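Local coordinates for phospholipase C beta (PDB 1JAD), which forms the long, dimeric, all-helical coiled-coil C-terminal region of a beta-class phospholipase C, at residues Leu143-Met155 / Leu167-Val179. Sequence-based numbering, arbitrary orientation.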
# COMPACT_ATOMS: atom_id res chain seq x y z
N LEU A 143 27.65 -2.66 -27.39
CA LEU A 143 29.03 -2.57 -26.93
C LEU A 143 29.90 -3.69 -27.43
O LEU A 143 31.04 -3.47 -27.86
CB LEU A 143 29.08 -2.52 -25.41
CG LEU A 143 28.69 -1.20 -24.76
CD1 LEU A 143 28.83 -1.32 -23.24
CD2 LEU A 143 29.60 -0.10 -25.28
N GLU A 144 29.35 -4.90 -27.41
CA GLU A 144 30.11 -6.06 -27.84
C GLU A 144 30.22 -6.12 -29.36
O GLU A 144 31.18 -6.67 -29.91
CB GLU A 144 29.47 -7.30 -27.24
CG GLU A 144 30.45 -8.43 -27.01
CD GLU A 144 30.71 -9.15 -28.28
OE1 GLU A 144 31.72 -9.88 -28.36
OE2 GLU A 144 29.87 -8.99 -29.19
N ALA A 145 29.24 -5.51 -30.03
CA ALA A 145 29.25 -5.45 -31.49
C ALA A 145 30.37 -4.51 -31.90
O ALA A 145 31.11 -4.79 -32.84
CB ALA A 145 27.93 -4.92 -32.00
N LYS A 146 30.47 -3.38 -31.20
CA LYS A 146 31.50 -2.38 -31.46
C LYS A 146 32.87 -3.02 -31.24
O LYS A 146 33.80 -2.84 -32.03
CB LYS A 146 31.35 -1.19 -30.49
CG LYS A 146 29.99 -0.53 -30.46
CD LYS A 146 29.57 -0.02 -31.83
CE LYS A 146 28.25 0.73 -31.76
NZ LYS A 146 28.35 1.92 -30.86
N ARG A 147 32.98 -3.79 -30.16
CA ARG A 147 34.22 -4.47 -29.82
C ARG A 147 34.69 -5.31 -31.00
O ARG A 147 35.82 -5.14 -31.47
CB ARG A 147 34.02 -5.37 -28.60
CG ARG A 147 35.31 -5.87 -27.97
CD ARG A 147 34.99 -6.94 -26.93
NE ARG A 147 34.54 -8.18 -27.56
CZ ARG A 147 35.36 -9.09 -28.09
NH1 ARG A 147 36.67 -8.89 -28.05
NH2 ARG A 147 34.87 -10.19 -28.66
N LEU A 148 33.82 -6.20 -31.50
CA LEU A 148 34.20 -7.05 -32.63
C LEU A 148 34.68 -6.21 -33.80
O LEU A 148 35.71 -6.51 -34.41
CB LEU A 148 33.02 -7.91 -33.13
CG LEU A 148 32.56 -9.24 -32.53
CD1 LEU A 148 33.78 -10.09 -32.21
CD2 LEU A 148 31.76 -9.01 -31.29
N ASP A 149 33.93 -5.16 -34.12
CA ASP A 149 34.26 -4.27 -35.24
C ASP A 149 35.59 -3.54 -35.04
O ASP A 149 36.39 -3.44 -35.97
CB ASP A 149 33.12 -3.27 -35.46
CG ASP A 149 33.29 -2.47 -36.75
OD1 ASP A 149 34.07 -1.50 -36.77
OD2 ASP A 149 32.65 -2.84 -37.76
N ARG A 150 35.84 -3.05 -33.83
CA ARG A 150 37.10 -2.36 -33.57
C ARG A 150 38.25 -3.33 -33.81
O ARG A 150 39.28 -2.95 -34.37
CB ARG A 150 37.14 -1.83 -32.14
CG ARG A 150 36.22 -0.66 -31.90
CD ARG A 150 36.02 -0.46 -30.40
NE ARG A 150 35.06 0.58 -30.07
CZ ARG A 150 34.52 0.72 -28.86
NH1 ARG A 150 34.86 -0.12 -27.88
NH2 ARG A 150 33.65 1.69 -28.62
N ILE A 151 38.09 -4.58 -33.38
CA ILE A 151 39.13 -5.58 -33.59
C ILE A 151 39.32 -5.80 -35.08
O ILE A 151 40.44 -5.71 -35.59
CB ILE A 151 38.78 -6.94 -32.96
CG1 ILE A 151 38.76 -6.83 -31.43
CG2 ILE A 151 39.75 -8.00 -33.43
CD1 ILE A 151 40.07 -6.47 -30.82
N GLN A 152 38.23 -6.09 -35.78
CA GLN A 152 38.27 -6.33 -37.23
C GLN A 152 39.05 -5.21 -37.93
O GLN A 152 40.09 -5.47 -38.53
CB GLN A 152 36.84 -6.42 -37.78
CG GLN A 152 36.75 -6.87 -39.23
CD GLN A 152 35.32 -7.15 -39.69
OE1 GLN A 152 34.44 -6.29 -39.59
NE2 GLN A 152 35.08 -8.37 -40.19
N VAL A 153 38.56 -3.98 -37.85
CA VAL A 153 39.24 -2.84 -38.47
C VAL A 153 40.72 -2.79 -38.07
O VAL A 153 41.58 -2.46 -38.89
CB VAL A 153 38.57 -1.51 -38.05
CG1 VAL A 153 39.45 -0.33 -38.44
CG2 VAL A 153 37.22 -1.37 -38.72
N MSE A 154 41.02 -3.12 -36.82
CA MSE A 154 42.39 -3.08 -36.34
C MSE A 154 43.30 -4.10 -37.04
O MSE A 154 44.29 -3.71 -37.67
CB MSE A 154 42.41 -3.29 -34.81
CG MSE A 154 43.78 -3.13 -34.15
SE MSE A 154 44.88 -4.57 -34.25
CE MSE A 154 44.17 -5.61 -32.96
N MSE A 155 42.95 -5.38 -36.95
CA MSE A 155 43.73 -6.45 -37.56
C MSE A 155 44.16 -6.20 -39.00
O MSE A 155 45.26 -6.57 -39.39
CB MSE A 155 42.96 -7.78 -37.49
CG MSE A 155 42.74 -8.34 -36.08
SE MSE A 155 44.25 -8.92 -35.25
CE MSE A 155 44.72 -10.32 -36.31
N LEU A 167 46.80 -3.90 -28.96
CA LEU A 167 45.57 -3.23 -29.36
C LEU A 167 44.32 -4.05 -28.97
O LEU A 167 43.30 -3.48 -28.58
CB LEU A 167 45.61 -2.95 -30.86
CG LEU A 167 46.75 -2.03 -31.33
CD1 LEU A 167 46.68 -1.82 -32.85
CD2 LEU A 167 46.67 -0.70 -30.61
N LYS A 168 44.40 -5.38 -29.08
CA LYS A 168 43.28 -6.21 -28.68
C LYS A 168 43.04 -6.02 -27.19
O LYS A 168 41.91 -5.79 -26.76
CB LYS A 168 43.56 -7.70 -28.94
CG LYS A 168 43.28 -8.18 -30.34
CD LYS A 168 43.50 -9.69 -30.45
CE LYS A 168 43.17 -10.19 -31.85
NZ LYS A 168 43.51 -11.63 -32.05
N LYS A 169 44.11 -6.13 -26.41
CA LYS A 169 43.97 -5.95 -24.97
C LYS A 169 43.33 -4.61 -24.62
O LYS A 169 42.48 -4.54 -23.73
CB LYS A 169 45.32 -6.07 -24.26
CG LYS A 169 45.77 -7.52 -24.06
CD LYS A 169 47.02 -7.61 -23.20
CE LYS A 169 47.25 -9.04 -22.70
NZ LYS A 169 47.42 -10.02 -23.81
N GLU A 170 43.72 -3.56 -25.33
CA GLU A 170 43.15 -2.25 -25.03
C GLU A 170 41.69 -2.20 -25.42
O GLU A 170 40.88 -1.66 -24.69
CB GLU A 170 43.92 -1.14 -25.75
CG GLU A 170 45.34 -0.97 -25.27
CD GLU A 170 46.03 0.19 -25.95
OE1 GLU A 170 47.25 0.35 -25.74
OE2 GLU A 170 45.35 0.95 -26.68
N ILE A 171 41.35 -2.76 -26.58
CA ILE A 171 39.97 -2.77 -27.02
C ILE A 171 39.13 -3.66 -26.08
O ILE A 171 38.13 -3.21 -25.51
CB ILE A 171 39.87 -3.27 -28.48
CG1 ILE A 171 40.63 -2.31 -29.40
CG2 ILE A 171 38.41 -3.35 -28.92
CD1 ILE A 171 40.72 -2.78 -30.85
N ASN A 172 39.55 -4.90 -25.89
CA ASN A 172 38.82 -5.80 -25.00
C ASN A 172 38.65 -5.18 -23.63
O ASN A 172 37.58 -5.24 -23.05
CB ASN A 172 39.55 -7.13 -24.86
CG ASN A 172 39.60 -7.89 -26.15
OD1 ASN A 172 38.56 -8.18 -26.74
ND2 ASN A 172 40.80 -8.22 -26.61
N ASN A 173 39.72 -4.57 -23.13
CA ASN A 173 39.70 -3.91 -21.83
C ASN A 173 38.61 -2.85 -21.80
O ASN A 173 37.82 -2.78 -20.85
CB ASN A 173 41.05 -3.25 -21.57
CG ASN A 173 41.05 -2.42 -20.32
OD1 ASN A 173 42.05 -1.77 -19.99
ND2 ASN A 173 39.94 -2.44 -19.59
N SER A 174 38.59 -2.03 -22.84
CA SER A 174 37.60 -0.97 -22.98
C SER A 174 36.19 -1.53 -22.81
O SER A 174 35.42 -1.06 -21.98
CB SER A 174 37.73 -0.33 -24.38
OG SER A 174 36.59 0.47 -24.69
N HIS A 175 35.89 -2.54 -23.63
CA HIS A 175 34.58 -3.19 -23.64
C HIS A 175 34.08 -3.61 -22.27
O HIS A 175 33.03 -3.16 -21.82
CB HIS A 175 34.63 -4.42 -24.55
CG HIS A 175 33.40 -5.27 -24.47
ND1 HIS A 175 32.15 -4.82 -24.87
CD2 HIS A 175 33.20 -6.52 -23.98
CE1 HIS A 175 31.25 -5.75 -24.64
NE2 HIS A 175 31.86 -6.80 -24.10
N ILE A 176 34.83 -4.50 -21.63
CA ILE A 176 34.45 -4.98 -20.31
C ILE A 176 34.14 -3.83 -19.37
O ILE A 176 33.07 -3.80 -18.75
CB ILE A 176 35.56 -5.86 -19.70
CG1 ILE A 176 35.76 -7.10 -20.56
CG2 ILE A 176 35.18 -6.27 -18.30
CD1 ILE A 176 36.80 -8.09 -20.04
N GLN A 177 35.05 -2.88 -19.25
CA GLN A 177 34.82 -1.76 -18.33
C GLN A 177 33.67 -0.89 -18.78
O GLN A 177 32.89 -0.41 -17.96
CB GLN A 177 36.07 -0.91 -18.17
CG GLN A 177 37.26 -1.70 -17.66
CD GLN A 177 38.25 -0.83 -16.93
OE1 GLN A 177 39.34 -1.27 -16.57
NE2 GLN A 177 37.86 0.42 -16.69
N GLU A 178 33.55 -0.68 -20.07
CA GLU A 178 32.46 0.15 -20.53
C GLU A 178 31.09 -0.49 -20.24
O GLU A 178 30.13 0.25 -19.97
CB GLU A 178 32.61 0.47 -22.02
CG GLU A 178 31.62 1.50 -22.50
CD GLU A 178 31.90 1.96 -23.92
OE1 GLU A 178 31.15 2.81 -24.42
OE2 GLU A 178 32.88 1.46 -24.52
N VAL A 179 30.98 -1.83 -20.26
CA VAL A 179 29.68 -2.45 -19.96
C VAL A 179 29.39 -2.29 -18.47
O VAL A 179 28.28 -1.97 -18.09
CB VAL A 179 29.57 -3.99 -20.31
CG1 VAL A 179 30.05 -4.25 -21.72
CG2 VAL A 179 30.32 -4.84 -19.29
O HOH W 1 33.18 -2.02 -26.46
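L167 meets selenomethionine M154 where two long helices, 75-155 and 161-245, run antiparallel as part of the coiled coil, near the turn that joins them; the segment axes approach to 9.7 Å at 173°. CD1 of L167 lies 3.4 Å from CG of M154, whose bent chain lays SE and CE on the leucine too. K168, extended beyond CG, packs CG on CD1 of I151 and CE on SE of M155; its NZ forms a long, weak ion pair with E81 of the second subunit. I171 is a knob in a hole made by R147, R150, I151 and M154, CG2 against CB of R150 and CD1 3.7 Å from CD1 of I151. N172 points OD1 at NH1 of R147, a hydrogen bond modelled at 2.4 Å and bent to 118°, too short to be trusted in detail. NH2 of R147 also makes a salt bridge of 3.2 Å to OE1 of E144, in the guanidinium plane; that oxygen has a weak hydrogen bond with H89 of the second subunit. H175 turns its ring into the interface, CG anti to the backbone N (chi1 171°); CD of R147 touches its CG at 3.4 Å, NE stands over one face, and a water that donates to L143 O sits at the ring edge by ND1, a weak bond. E178 crosses L143 at a slant, CD and OE1 against CD2; its OE2, 4.2 Å from NH2 of R150 at the guanidinium edge, is too far for a salt bridge, though the planes are nearly parallel. At V179, CG1 lies 3.5 Å from CD1 of L143.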